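Long-range contacts in possible thiamine biosynthesis enzyme (Candida albicans, PDB 2X7Q), which is of unknown function but has the periplasmic binding protein fold and may bind a small solute, perhaps in connection with thiamine biosynthesis: residues A[65-75]-A[200-211]; A[14-22]-A[215-223]. The protein carries 1 engineered substitution. One frame throughout, in Å; residues are numbered along the deposited sequence.

Contact 1. Residues A[65-75]-A[200-211]; sequences NEVDIAIGLTE and WSSWVVATSSDS. With CA (calcium ion), chain C.
A70 and A206 bind each other twice through their backbones where strand 69-73 runs antiparallel to strand 203-208, the pairing that brings the chain back into the first sheet of the binding-protein fold; A70 N reaches A206 O at 2.9 Å. The tight packing lies here and toward W200. I71 CD1 lies beside V205 CG2 (3.6 Å), two branched chains suited to a strand. The W203 ring lies close to the G72 backbone, CE3 being 3.5 Å from G72 C, while L73 CD2 sits over one face of that ring. Where helix 74-82 begins, T74 OG1 donates to S201 O at 2.6 Å from above the carbonyl plane. E75 folds back at chi2 (-86°), which brings OE1 to the edge of the indole for W200 NE1 (2.9 Å).

The other end is looser and wetter. S211 OG donates to the anti lone pair of D68 OD1 at 2.8 Å, and a water joins N65 ND2, V67 O and S208 OG. N65 OD1 meets a calcium ion at a long 2.9 Å, with the carboxylate of D210 nearby.

D68 OD2 also pairs with K215, so the buried carboxylate probably stays ionised, its charge shared among that lysine, the S211 hydroxyl and K18 N.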
ATOM      1  N   ASN A  65      13.068   3.656  13.794  1.00 12.07           N
ATOM      2  CA  ASN A  65      14.214   2.862  13.356  1.00 12.96           C
ATOM      3  C   ASN A  65      14.103   1.384  13.722  1.00 12.21           C
ATOM      4  O   ASN A  65      15.108   0.674  13.770  1.00 12.24           O
ATOM      5  CB  ASN A  65      15.522   3.439  13.900  1.00 11.99           C
ATOM      6  CG  ASN A  65      15.790   4.842  13.406  1.00 14.28           C
ATOM      7  OD1 ASN A  65      16.278   5.687  14.152  1.00 12.73           O
ATOM      8  ND2 ASN A  65      15.475   5.099  12.142  1.00 14.53           N
ATOM      9  N   GLU A  66      12.885   0.923  13.984  1.00 12.28           N
ATOM     10  CA  GLU A  66      12.661  -0.488  14.278  1.00 13.65           C
ATOM     11  C   GLU A  66      12.892  -1.328  13.030  1.00 13.01           C
ATOM     12  O   GLU A  66      13.255  -2.500  13.119  1.00 14.58           O
ATOM     13  CB  GLU A  66      11.251  -0.713  14.821  1.00 13.97           C
ATOM     14  CG  GLU A  66      10.999  -0.040  16.165  1.00 15.80           C
ATOM     15  CD  GLU A  66       9.614  -0.338  16.712  1.00 17.27           C
ATOM     16  OE1 GLU A  66       9.209  -1.521  16.703  1.00 18.84           O
ATOM     17  OE2 GLU A  66       8.930   0.612  17.152  1.00 20.65           O
ATOM     18  N   VAL A  67      12.683  -0.716  11.867  1.00 12.47           N
ATOM     19  CA  VAL A  67      12.920  -1.383  10.593  1.00 13.27           C
ATOM     20  C   VAL A  67      13.670  -0.459   9.640  1.00 12.58           C
ATOM     21  O   VAL A  67      13.609   0.763   9.770  1.00 12.57           O
ATOM     22  CB  VAL A  67      11.609  -1.841   9.935  1.00 12.50           C
ATOM     23  CG1 VAL A  67      10.864  -2.804  10.843  1.00 12.87           C
ATOM     24  CG2 VAL A  67      10.740  -0.638   9.595  1.00 12.55           C
ATOM     25  N   ASP A  68      14.370  -1.055   8.681  1.00 12.72           N
ATOM     26  CA  ASP A  68      15.165  -0.298   7.724  1.00 12.13           C
ATOM     27  C   ASP A  68      14.375   0.008   6.455  1.00 11.33           C
ATOM     28  O   ASP A  68      14.529   1.075   5.859  1.00 11.82           O
ATOM     29  CB  ASP A  68      16.438  -1.068   7.371  1.00 13.20           C
ATOM     30  CG  ASP A  68      17.293  -1.370   8.585  1.00 13.89           C
ATOM     31  OD1 ASP A  68      17.784  -0.415   9.217  1.00 15.00           O
ATOM     32  OD2 ASP A  68      17.480  -2.563   8.904  1.00 14.15           O
ATOM     33  N   ILE A  69      13.526  -0.931   6.050  1.00 10.86           N
ATOM     34  CA  ILE A  69      12.746  -0.787   4.826  1.00 10.98           C
ATOM     35  C   ILE A  69      11.272  -1.120   5.059  1.00 10.94           C
ATOM     36  O   ILE A  69      10.944  -1.981   5.879  1.00 10.89           O
ATOM     37  CB  ILE A  69      13.302  -1.687   3.697  1.00 11.91           C
ATOM     38  CG1 ILE A  69      14.766  -1.342   3.412  1.00 12.06           C
ATOM     39  CG2 ILE A  69      12.467  -1.552   2.436  1.00 12.42           C
ATOM     40  CD1 ILE A  69      15.370  -2.130   2.270  1.00 14.71           C
ATOM     41  N   ALA A  70      10.391  -0.433   4.337  1.00 10.99           N
ATOM     42  CA  ALA A  70       8.955  -0.687   4.426  1.00 10.02           C
ATOM     43  C   ALA A  70       8.322  -0.759   3.040  1.00 11.22           C
ATOM     44  O   ALA A  70       8.577   0.096   2.193  1.00 11.31           O
ATOM     45  CB  ALA A  70       8.275   0.374   5.272  1.00 11.19           C
ATOM     46  N   ILE A  71       7.508  -1.786   2.813  1.00 10.74           N
ATOM     47  CA  ILE A  71       6.783  -1.935   1.553  1.00 11.64           C
ATOM     48  C   ILE A  71       5.304  -1.629   1.781  1.00 10.04           C
ATOM     49  O   ILE A  71       4.558  -2.479   2.271  1.00  9.97           O
ATOM     50  CB  ILE A  71       6.905  -3.367   0.995  1.00 10.60           C
ATOM     51  CG1 ILE A  71       8.351  -3.864   1.080  1.00 13.24           C
ATOM     52  CG2 ILE A  71       6.389  -3.433  -0.437  1.00 10.58           C
ATOM     53  CD1 ILE A  71       9.178  -3.568  -0.155  1.00 13.69           C
ATOM     54  N   GLY A  72       4.877  -0.419   1.425  1.00 10.83           N
ATOM     55  CA  GLY A  72       3.510  -0.001   1.684  1.00 10.43           C
ATOM     56  C   GLY A  72       2.864   0.776   0.553  1.00 10.50           C
ATOM     57  O   GLY A  72       3.438   0.916  -0.528  1.00  9.36           O
ATOM     58  N   LEU A  73       1.660   1.281   0.802  1.00  9.49           N
ATOM     59  CA  LEU A  73       0.913   2.018  -0.211  1.00 10.17           C
ATOM     60  C   LEU A  73       1.586   3.343  -0.561  1.00 10.61           C
ATOM     61  O   LEU A  73       2.149   4.014   0.303  1.00 10.82           O
ATOM     62  CB  LEU A  73      -0.531   2.253   0.242  1.00 10.95           C
ATOM     63  CG  LEU A  73      -1.355   0.994   0.527  1.00 11.74           C
ATOM     64  CD1 LEU A  73      -2.741   1.354   1.042  1.00 12.25           C
ATOM     65  CD2 LEU A  73      -1.454   0.119  -0.715  1.00 11.17           C
ATOM     66  N   THR A  74       1.520   3.711  -1.837  1.00 10.38           N
ATOM     67  CA  THR A  74       2.174   4.913  -2.336  1.00  9.92           C
ATOM     68  C   THR A  74       1.694   6.186  -1.643  1.00 10.06           C
ATOM     69  O   THR A  74       2.504   6.953  -1.129  1.00  9.20           O
ATOM     70  CB  THR A  74       1.979   5.064  -3.858  1.00 10.06           C
ATOM     71  OG1 THR A  74       2.522   3.919  -4.528  1.00  8.61           O
ATOM     72  CG2 THR A  74       2.671   6.317  -4.367  1.00 10.39           C
ATOM     73  N   GLU A  75       0.383   6.409  -1.628  1.00  9.95           N
ATOM     74  CA  GLU A  75      -0.169   7.646  -1.081  1.00 11.20           C
ATOM     75  C   GLU A  75       0.227   7.860   0.378  1.00 10.55           C
ATOM     76  O   GLU A  75       0.388   8.994   0.821  1.00 11.18           O
ATOM     77  CB  GLU A  75      -1.695   7.691  -1.234  1.00 11.27           C
ATOM     78  CG  GLU A  75      -2.461   6.724  -0.341  1.00 12.12           C
ATOM     79  CD  GLU A  75      -2.599   5.346  -0.950  1.00 13.19           C
ATOM     80  OE1 GLU A  75      -2.056   5.125  -2.051  1.00 13.29           O
ATOM     81  OE2 GLU A  75      -3.255   4.485  -0.330  1.00 12.52           O
ATOM     82  N   TRP A 200      -2.727   6.313  -9.257  1.00 12.85           N
ATOM     83  CA  TRP A 200      -1.281   6.120  -9.205  1.00 12.75           C
ATOM     84  C   TRP A 200      -0.906   4.657  -8.998  1.00 11.74           C
ATOM     85  O   TRP A 200      -1.754   3.831  -8.656  1.00 11.66           O
ATOM     86  CB  TRP A 200      -0.694   6.956  -8.068  1.00 12.25           C
ATOM     87  CG  TRP A 200      -1.407   6.744  -6.767  1.00 11.36           C
ATOM     88  CD1 TRP A 200      -1.220   5.718  -5.888  1.00 11.84           C
ATOM     89  CD2 TRP A 200      -2.430   7.578  -6.201  1.00 13.15           C
ATOM     90  NE1 TRP A 200      -2.060   5.863  -4.809  1.00 11.50           N
ATOM     91  CE2 TRP A 200      -2.810   6.991  -4.976  1.00 11.93           C
ATOM     92  CE3 TRP A 200      -3.054   8.758  -6.610  1.00 13.33           C
ATOM     93  CZ2 TRP A 200      -3.791   7.554  -4.159  1.00 13.55           C
ATOM     94  CZ3 TRP A 200      -4.026   9.311  -5.796  1.00 13.28           C
ATOM     95  CH2 TRP A 200      -4.385   8.710  -4.585  1.00 12.73           C
ATOM     96  N   SER A 201       0.370   4.341  -9.208  1.00 12.54           N
ATOM     97  CA  SER A 201       0.897   3.022  -8.873  1.00 10.40           C
ATOM     98  C   SER A 201       0.698   2.794  -7.379  1.00  9.72           C
ATOM     99  O   SER A 201       0.886   3.707  -6.580  1.00 10.57           O
ATOM    100  CB  SER A 201       2.377   2.918  -9.244  1.00 11.33           C
ATOM    101  OG  SER A 201       2.559   3.033 -10.645  1.00 11.70           O
ATOM    102  N   SER A 202       0.325   1.575  -7.004  1.00  9.31           N
ATOM    103  CA  SER A 202      -0.168   1.311  -5.653  1.00 10.58           C
ATOM    104  C   SER A 202       0.896   1.098  -4.573  1.00  9.00           C
ATOM    105  O   SER A 202       0.687   1.475  -3.420  1.00 10.01           O
ATOM    106  CB  SER A 202      -1.148   0.135  -5.665  1.00  9.96           C
ATOM    107  OG  SER A 202      -0.573  -1.009  -6.261  1.00  9.86           O
ATOM    108  N   TRP A 203       2.026   0.499  -4.935  1.00  8.56           N
ATOM    109  CA  TRP A 203       3.030   0.136  -3.936  1.00  9.21           C
ATOM    110  C   TRP A 203       4.426   0.676  -4.242  1.00  8.90           C
ATOM    111  O   TRP A 203       4.843   0.732  -5.399  1.00  8.03           O
ATOM    112  CB  TRP A 203       3.074  -1.383  -3.768  1.00  9.01           C
ATOM    113  CG  TRP A 203       1.809  -1.952  -3.199  1.00  8.57           C
ATOM    114  CD1 TRP A 203       0.637  -2.167  -3.861  1.00  9.06           C
ATOM    115  CD2 TRP A 203       1.587  -2.380  -1.845  1.00  9.49           C
ATOM    116  NE1 TRP A 203      -0.299  -2.701  -3.007  1.00  9.88           N
ATOM    117  CE2 TRP A 203       0.259  -2.839  -1.769  1.00 10.49           C
ATOM    118  CE3 TRP A 203       2.387  -2.412  -0.701  1.00 10.98           C
ATOM    119  CZ2 TRP A 203      -0.287  -3.331  -0.579  1.00 11.12           C
ATOM    120  CZ3 TRP A 203       1.840  -2.901   0.474  1.00 10.82           C
ATOM    121  CH2 TRP A 203       0.517  -3.353   0.526  1.00 11.42           C
ATOM    122  N   VAL A 204       5.140   1.066  -3.190  1.00 10.20           N
ATOM    123  CA  VAL A 204       6.496   1.585  -3.323  1.00  9.01           C
ATOM    124  C   VAL A 204       7.392   1.036  -2.218  1.00  9.57           C
ATOM    125  O   VAL A 204       6.906   0.535  -1.202  1.00  9.13           O
ATOM    126  CB  VAL A 204       6.526   3.123  -3.257  1.00  9.34           C
ATOM    127  CG1 VAL A 204       5.757   3.728  -4.419  1.00  9.20           C
ATOM    128  CG2 VAL A 204       5.967   3.607  -1.926  1.00  9.22           C
ATOM    129  N   VAL A 205       8.702   1.130  -2.426  1.00  9.33           N
ATOM    130  CA  VAL A 205       9.667   0.720  -1.414  1.00 10.03           C
ATOM    131  C   VAL A 205      10.234   1.958  -0.725  1.00 10.21           C
ATOM    132  O   VAL A 205      10.822   2.821  -1.377  1.00  9.22           O
ATOM    133  CB  VAL A 205      10.818  -0.095  -2.028  1.00 10.09           C
ATOM    134  CG1 VAL A 205      11.841  -0.460  -0.962  1.00 10.30           C
ATOM    135  CG2 VAL A 205      10.279  -1.344  -2.708  1.00  9.69           C
ATOM    136  N   ALA A 206      10.050   2.049   0.589  1.00  9.92           N
ATOM    137  CA  ALA A 206      10.499   3.223   1.329  1.00 10.21           C
ATOM    138  C   ALA A 206      11.534   2.882   2.396  1.00 10.62           C
ATOM    139  O   ALA A 206      11.629   1.737   2.846  1.00 10.22           O
ATOM    140  CB  ALA A 206       9.314   3.950   1.949  1.00 10.50           C
ATOM    141  N   THR A 207      12.301   3.891   2.797  1.00 10.87           N
ATOM    142  CA  THR A 207      13.312   3.728   3.833  1.00 11.51           C
ATOM    143  C   THR A 207      13.443   5.016   4.638  1.00 11.91           C
ATOM    144  O   THR A 207      12.798   6.017   4.327  1.00 12.20           O
ATOM    145  CB  THR A 207      14.683   3.365   3.230  1.00 10.66           C
ATOM    146  OG1 THR A 207      15.602   3.042   4.281  1.00 13.08           O
ATOM    147  CG2 THR A 207      15.233   4.526   2.417  1.00 11.50           C
ATOM    148  N   SER A 208      14.276   4.987   5.672  1.00 11.56           N
ATOM    149  CA  SER A 208      14.505   6.159   6.504  1.00 12.85           C
ATOM    150  C   SER A 208      15.825   6.823   6.137  1.00 14.48           C
ATOM    151  O   SER A 208      16.650   6.235   5.438  1.00 13.17           O
ATOM    152  CB  SER A 208      14.511   5.768   7.979  1.00 14.27           C
ATOM    153  OG  SER A 208      15.587   4.896   8.269  1.00 14.05           O
ATOM    154  N   SER A 209      16.015   8.053   6.605  1.00 15.28           N
ATOM    155  CA  SER A 209      17.250   8.783   6.351  1.00 15.16           C
ATOM    156  C   SER A 209      18.433   8.070   6.996  1.00 15.17           C
ATOM    157  O   SER A 209      19.543   8.080   6.461  1.00 16.41           O
ATOM    158  CB  SER A 209      17.147  10.219   6.872  1.00 15.01           C
ATOM    159  OG  SER A 209      16.175  10.957   6.152  1.00 16.40           O
ATOM    160  N   ASP A 210      18.186   7.454   8.148  1.00 15.73           N
ATOM    161  CA  ASP A 210      19.216   6.702   8.851  1.00 15.94           C
ATOM    162  C   ASP A 210      19.724   5.538   8.004  1.00 15.39           C
ATOM    163  O   ASP A 210      20.912   5.448   7.698  1.00 17.19           O
ATOM    164  CB  ASP A 210      18.676   6.174  10.183  1.00 15.43           C
ATOM    165  CG  ASP A 210      18.416   7.278  11.187  1.00 19.73           C
ATOM    166  OD1 ASP A 210      19.184   7.381  12.166  1.00 19.90           O
ATOM    167  OD2 ASP A 210      17.449   8.044  10.994  1.00 19.39           O
ATOM    168  N   SER A 211      18.809   4.650   7.628  1.00 15.73           N
ATOM    169  CA  SER A 211      19.155   3.448   6.879  1.00 15.22           C
ATOM    170  C   SER A 211      19.728   3.759   5.499  1.00 15.59           C
ATOM    171  O   SER A 211      20.581   3.028   4.997  1.00 15.69           O
ATOM    172  CB  SER A 211      17.935   2.534   6.746  1.00 14.00           C
ATOM    173  OG  SER A 211      17.451   2.137   8.016  1.00 15.06           O
TER
HETATM  174 CA    CA C1308      16.954   8.498  13.966  1.00 20.52          CA
HETATM  175  O   HOH W   1      14.970   3.093  10.153  1.00 14.11           O
HETATM  176  O   HOH W   2      -1.704   2.815  -3.386  1.00 10.78           O

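Contact 2. Residues A[14-22]-A[215-223]; sequences LPTLKVAYI and KSDVIKNFI. Engineered in segment 14-22: L14 (natural residue Met).
L14, an engineered residue at the exposed start of the modelled chain, reaches the first two turns of helix 216-235. Its two methyl branches part: CD2 rests by D217 CB and the backbone of V218, while CD1 lies 3.6 Å from N221 ND2, crossing that side chain at about a right angle. The amide is itself turned back to its own helix, where ND2 donates to D217 O.

P15 follows, its ring resting through CG against two partners. CG touches V218 CG1 at 3.6 Å and K215 CG at 3.7 Å, the proline and lysine chains sliding past each other in opposite directions. T16 turns its side chain away and contributes its carbonyl: K215, extended beyond CG, brings NZ to T16 O at 3.1 Å, tilted 21° from the carbonyl plane. The long lysine chain thus lies along P15 and carries its ammonium to this carbonyl.

L17, the first buried side chain of the strand, is the main apolar link. With CG on the far side from the backbone N (chi1 -151°), it sends CD2 against V218 CG2 (3.6 Å) and F222 CB (3.9 Å), and CD1 toward the aliphatic part of K215. V19 comes back to the helix, and its CG2 makes an off-centre CH-pi contact with the F222 ring, 4.1 Å from the centroid. I69 of the neighbouring strand touches L17, V19, I219 and F222, completing this core.

The helix is thus held to the sheet mainly by burial of branched and aromatic side chains, with one lysine bond at the border, whose ammonium is probably held in position by its salt bridge to D68.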
ATOM      1  N   LEU A  14      27.617  -7.095   4.356  1.00 17.94           N
ATOM      2  CA  LEU A  14      26.400  -6.292   4.330  1.00 18.81           C
ATOM      3  C   LEU A  14      25.640  -6.394   5.648  1.00 16.62           C
ATOM      4  O   LEU A  14      25.339  -7.492   6.112  1.00 17.58           O
ATOM      5  CB  LEU A  14      25.498  -6.719   3.169  1.00 16.10           C
ATOM      6  CG  LEU A  14      26.065  -6.514   1.762  1.00 18.30           C
ATOM      7  CD1 LEU A  14      25.112  -7.056   0.706  1.00 18.68           C
ATOM      8  CD2 LEU A  14      26.362  -5.045   1.516  1.00 18.02           C
ATOM      9  N   PRO A  15      25.327  -5.243   6.257  1.00 16.64           N
ATOM     10  CA  PRO A  15      24.613  -5.203   7.536  1.00 17.35           C
ATOM     11  C   PRO A  15      23.219  -5.816   7.431  1.00 16.66           C
ATOM     12  O   PRO A  15      22.608  -5.785   6.361  1.00 15.75           O
ATOM     13  CB  PRO A  15      24.506  -3.702   7.833  1.00 15.46           C
ATOM     14  CG  PRO A  15      24.634  -3.035   6.502  1.00 15.44           C
ATOM     15  CD  PRO A  15      25.597  -3.895   5.732  1.00 16.94           C
ATOM     16  N   THR A  16      22.726  -6.362   8.538  1.00 16.00           N
ATOM     17  CA  THR A  16      21.396  -6.959   8.579  1.00 16.37           C
ATOM     18  C   THR A  16      20.332  -5.933   8.207  1.00 15.85           C
ATOM     19  O   THR A  16      20.506  -4.734   8.432  1.00 15.03           O
ATOM     20  CB  THR A  16      21.079  -7.535   9.970  1.00 16.20           C
ATOM     21  OG1 THR A  16      22.103  -8.465  10.346  1.00 18.10           O
ATOM     22  CG2 THR A  16      19.733  -8.247   9.960  1.00 16.68           C
ATOM     23  N   LEU A  17      19.230  -6.409   7.640  1.00 15.53           N
ATOM     24  CA  LEU A  17      18.188  -5.521   7.150  1.00 14.77           C
ATOM     25  C   LEU A  17      16.810  -5.965   7.632  1.00 15.44           C
ATOM     26  O   LEU A  17      16.339  -7.048   7.279  1.00 15.35           O
ATOM     27  CB  LEU A  17      18.220  -5.482   5.622  1.00 15.64           C
ATOM     28  CG  LEU A  17      17.748  -4.199   4.944  1.00 15.08           C
ATOM     29  CD1 LEU A  17      18.645  -3.040   5.336  1.00 16.83           C
ATOM     30  CD2 LEU A  17      17.739  -4.385   3.437  1.00 15.95           C
ATOM     31  N   LYS A  18      16.170  -5.126   8.441  1.00 13.87           N
ATOM     32  CA  LYS A  18      14.826  -5.410   8.928  1.00 14.13           C
ATOM     33  C   LYS A  18      13.787  -4.813   7.982  1.00 12.62           C
ATOM     34  O   LYS A  18      13.665  -3.592   7.869  1.00 12.69           O
ATOM     35  CB  LYS A  18      14.635  -4.857  10.342  1.00 13.68           C
ATOM     36  CG  LYS A  18      15.606  -5.421  11.364  1.00 17.26           C
ATOM     37  CD  LYS A  18      15.274  -4.954  12.772  1.00 18.04           C
ATOM     38  CE  LYS A  18      13.932  -5.489  13.236  0.87 18.16           C
ATOM     39  NZ  LYS A  18      13.586  -5.027  14.608  0.71 18.28           N
ATOM     40  N   VAL A  19      13.045  -5.679   7.301  1.00 12.69           N
ATOM     41  CA  VAL A  19      12.077  -5.236   6.303  1.00 12.28           C
ATOM     42  C   VAL A  19      10.637  -5.437   6.773  1.00 12.14           C
ATOM     43  O   VAL A  19      10.205  -6.562   7.030  1.00 12.57           O
ATOM     44  CB  VAL A  19      12.281  -5.972   4.966  1.00 12.36           C
ATOM     45  CG1 VAL A  19      11.249  -5.522   3.947  1.00 12.83           C
ATOM     46  CG2 VAL A  19      13.691  -5.745   4.442  1.00 11.57           C
ATOM     47  N   ALA A  20       9.900  -4.335   6.884  1.00 11.63           N
ATOM     48  CA  ALA A  20       8.496  -4.385   7.281  1.00 11.82           C
ATOM     49  C   ALA A  20       7.597  -4.528   6.059  1.00 11.24           C
ATOM     50  O   ALA A  20       7.728  -3.772   5.098  1.00 11.13           O
ATOM     51  CB  ALA A  20       8.122  -3.148   8.066  1.00 12.04           C
ATOM     52  N   TYR A  21       6.694  -5.504   6.097  1.00 11.61           N
ATOM     53  CA  TYR A  21       5.785  -5.756   4.983  1.00 12.48           C
ATOM     54  C   TYR A  21       4.364  -6.014   5.475  1.00 12.43           C
ATOM     55  O   TYR A  21       4.139  -6.269   6.660  1.00 12.67           O
ATOM     56  CB  TYR A  21       6.266  -6.957   4.169  1.00 11.39           C
ATOM     57  CG  TYR A  21       5.995  -8.288   4.838  1.00 12.77           C
ATOM     58  CD1 TYR A  21       4.887  -9.051   4.487  1.00 13.62           C
ATOM     59  CD2 TYR A  21       6.844  -8.779   5.820  1.00 13.08           C
ATOM     60  CE1 TYR A  21       4.636 -10.268   5.095  1.00 14.13           C
ATOM     61  CE2 TYR A  21       6.602  -9.993   6.431  1.00 14.42           C
ATOM     62  CZ  TYR A  21       5.497 -10.734   6.067  1.00 15.61           C
ATOM     63  OH  TYR A  21       5.260 -11.942   6.681  1.00 15.40           O
ATOM     64  N   ILE A  22       3.409  -5.959   4.554  1.00 11.42           N
ATOM     65  CA  ILE A  22       2.019  -6.249   4.877  1.00 12.77           C
ATOM     66  C   ILE A  22       1.617  -7.597   4.288  1.00 12.72           C
ATOM     67  O   ILE A  22       1.713  -7.802   3.081  1.00 12.04           O
ATOM     68  CB  ILE A  22       1.076  -5.154   4.349  1.00 11.48           C
ATOM     69  CG1 ILE A  22       1.524  -3.782   4.854  1.00 13.17           C
ATOM     70  CG2 ILE A  22      -0.361  -5.444   4.761  1.00 14.03           C
ATOM     71  CD1 ILE A  22       0.722  -2.633   4.297  1.00 14.17           C
ATOM     72  N   LYS A 215      23.050   2.046   5.392  1.00 16.52           N
ATOM     73  CA  LYS A 215      22.910   0.736   4.769  1.00 16.99           C
ATOM     74  C   LYS A 215      22.493   0.848   3.306  1.00 17.82           C
ATOM     75  O   LYS A 215      21.584   0.153   2.862  1.00 18.14           O
ATOM     76  CB  LYS A 215      21.888  -0.103   5.541  1.00 15.87           C
ATOM     77  CG  LYS A 215      22.199  -0.258   7.024  1.00 17.33           C
ATOM     78  CD  LYS A 215      21.140  -1.097   7.728  1.00 16.99           C
ATOM     79  CE  LYS A 215      21.430  -1.221   9.215  1.00 18.77           C
ATOM     80  NZ  LYS A 215      20.418  -2.058   9.911  1.00 18.62           N
ATOM     81  N   SER A 216      23.164   1.718   2.558  1.00 17.00           N
ATOM     82  CA  SER A 216      22.807   1.948   1.160  1.00 17.27           C
ATOM     83  C   SER A 216      23.106   0.744   0.265  1.00 17.49           C
ATOM     84  O   SER A 216      22.260   0.327  -0.527  1.00 16.63           O
ATOM     85  CB  SER A 216      23.510   3.194   0.615  1.00 20.08           C
ATOM     86  OG  SER A 216      23.153   3.424  -0.735  1.00 20.49           O
ATOM     87  N   ASP A 217      24.308   0.187   0.391  1.00 18.09           N
ATOM     88  CA  ASP A 217      24.729  -0.923  -0.463  1.00 18.04           C
ATOM     89  C   ASP A 217      23.839  -2.156  -0.300  1.00 17.03           C
ATOM     90  O   ASP A 217      23.539  -2.848  -1.273  1.00 15.25           O
ATOM     91  CB  ASP A 217      26.192  -1.290  -0.196  1.00 18.25           C
ATOM     92  CG  ASP A 217      27.151  -0.210  -0.640  1.00 22.15           C
ATOM     93  OD1 ASP A 217      26.685   0.885  -1.016  1.00 23.85           O
ATOM     94  OD2 ASP A 217      28.374  -0.450  -0.614  1.00 23.79           O
ATOM     95  N   VAL A 218      23.418  -2.426   0.931  1.00 15.70           N
ATOM     96  CA  VAL A 218      22.567  -3.579   1.212  1.00 16.50           C
ATOM     97  C   VAL A 218      21.148  -3.376   0.688  1.00 15.24           C
ATOM     98  O   VAL A 218      20.527  -4.311   0.183  1.00 13.47           O
ATOM     99  CB  VAL A 218      22.548  -3.914   2.718  1.00 16.14           C
ATOM    100  CG1 VAL A 218      22.647  -2.645   3.544  1.00 19.16           C
ATOM    101  CG2 VAL A 218      21.306  -4.708   3.080  1.00 18.20           C
ATOM    102  N   ILE A 219      20.642  -2.152   0.802  1.00 15.00           N
ATOM    103  CA  ILE A 219      19.320  -1.827   0.276  1.00 14.23           C
ATOM    104  C   ILE A 219      19.251  -2.092  -1.229  1.00 13.99           C
ATOM    105  O   ILE A 219      18.249  -2.602  -1.731  1.00 13.01           O
ATOM    106  CB  ILE A 219      18.934  -0.361   0.561  1.00 15.07           C
ATOM    107  CG1 ILE A 219      18.760  -0.133   2.064  1.00 15.04           C
ATOM    108  CG2 ILE A 219      17.652   0.003  -0.169  1.00 14.02           C
ATOM    109  CD1 ILE A 219      18.434   1.304   2.433  1.00 14.60           C
ATOM    110  N   LYS A 220      20.322  -1.746  -1.943  1.00 14.81           N
ATOM    111  CA  LYS A 220      20.389  -1.981  -3.384  1.00 14.11           C
ATOM    112  C   LYS A 220      20.256  -3.469  -3.701  1.00 14.14           C
ATOM    113  O   LYS A 220      19.454  -3.869  -4.548  1.00 13.02           O
ATOM    114  CB  LYS A 220      21.698  -1.439  -3.971  1.00 15.33           C
ATOM    115  CG  LYS A 220      21.881  -1.724  -5.463  1.00 16.48           C
ATOM    116  CD  LYS A 220      23.254  -1.275  -5.949  1.00 19.74           C
ATOM    117  CE  LYS A 220      23.467  -1.633  -7.421  1.00 22.25           C
ATOM    118  NZ  LYS A 220      23.320  -3.107  -7.655  1.00 20.51           N
ATOM    119  N   ASN A 221      21.057  -4.284  -3.021  1.00 13.84           N
ATOM    120  CA  ASN A 221      21.010  -5.732  -3.199  1.00 13.66           C
ATOM    121  C   ASN A 221      19.633  -6.307  -2.867  1.00 13.48           C
ATOM    122  O   ASN A 221      19.170  -7.250  -3.509  1.00 12.79           O
ATOM    123  CB  ASN A 221      22.087  -6.416  -2.349  1.00 14.36           C
ATOM    124  CG  ASN A 221      23.471  -6.278  -2.945  1.00 15.04           C
ATOM    125  OD1 ASN A 221      23.825  -6.979  -3.892  1.00 16.23           O
ATOM    126  ND2 ASN A 221      24.259  -5.361  -2.399  1.00 16.61           N
ATOM    127  N   PHE A 222      18.986  -5.740  -1.853  1.00 12.20           N
ATOM    128  CA  PHE A 222      17.639  -6.157  -1.484  1.00 12.27           C
ATOM    129  C   PHE A 222      16.673  -5.912  -2.637  1.00 11.86           C
ATOM    130  O   PHE A 222      15.869  -6.777  -2.977  1.00 10.67           O
ATOM    131  CB  PHE A 222      17.164  -5.415  -0.233  1.00 12.13           C
ATOM    132  CG  PHE A 222      15.707  -5.619   0.077  1.00 11.21           C
ATOM    133  CD1 PHE A 222      15.271  -6.783   0.691  1.00 11.53           C
ATOM    134  CD2 PHE A 222      14.775  -4.645  -0.242  1.00 11.21           C
ATOM    135  CE1 PHE A 222      13.929  -6.971   0.977  1.00 11.51           C
ATOM    136  CE2 PHE A 222      13.434  -4.829   0.041  1.00 11.11           C
ATOM    137  CZ  PHE A 222      13.011  -5.992   0.649  1.00 11.80           C
ATOM    138  N   ILE A 223      16.757  -4.727  -3.233  1.00 11.70           N
ATOM    139  CA  ILE A 223      15.909  -4.379  -4.366  1.00 12.00           C
ATOM    140  C   ILE A 223      16.160  -5.318  -5.540  1.00 12.12           C
ATOM    141  O   ILE A 223      15.222  -5.760  -6.203  1.00 11.44           O
ATOM    142  CB  ILE A 223      16.134  -2.922  -4.813  1.00 12.49           C
ATOM    143  CG1 ILE A 223      15.759  -1.955  -3.686  1.00 13.34           C
ATOM    144  CG2 ILE A 223      15.327  -2.618  -6.062  1.00 12.48           C
ATOM    145  CD1 ILE A 223      15.922  -0.496  -4.053  1.00 12.66           C
TER

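The two contacts lie about 11 Å apart between centres and share one mixed five-stranded sheet, in which strand 17-21 runs parallel beside strand 69-73, and strand 203-208 follows antiparallel. Contact 1 joins strands within that sheet; contact 2 lays helix 216-235 against it. Along the chain, 14-22 comes first, then 65-75, 200-211 and 215-223, so contact 2 encloses contact 1, and helix 209-214 leads directly into helix 216-235. Probable backbone hydrogen bonds from D68 to K18 and from A20 to I69 connect them. Between 75 and 200 the chain adds strand 88-95 to this sheet and builds a second one, consistent with the two-lobed binding-protein fold, then returns through strand 203-208 to complete the first sheet.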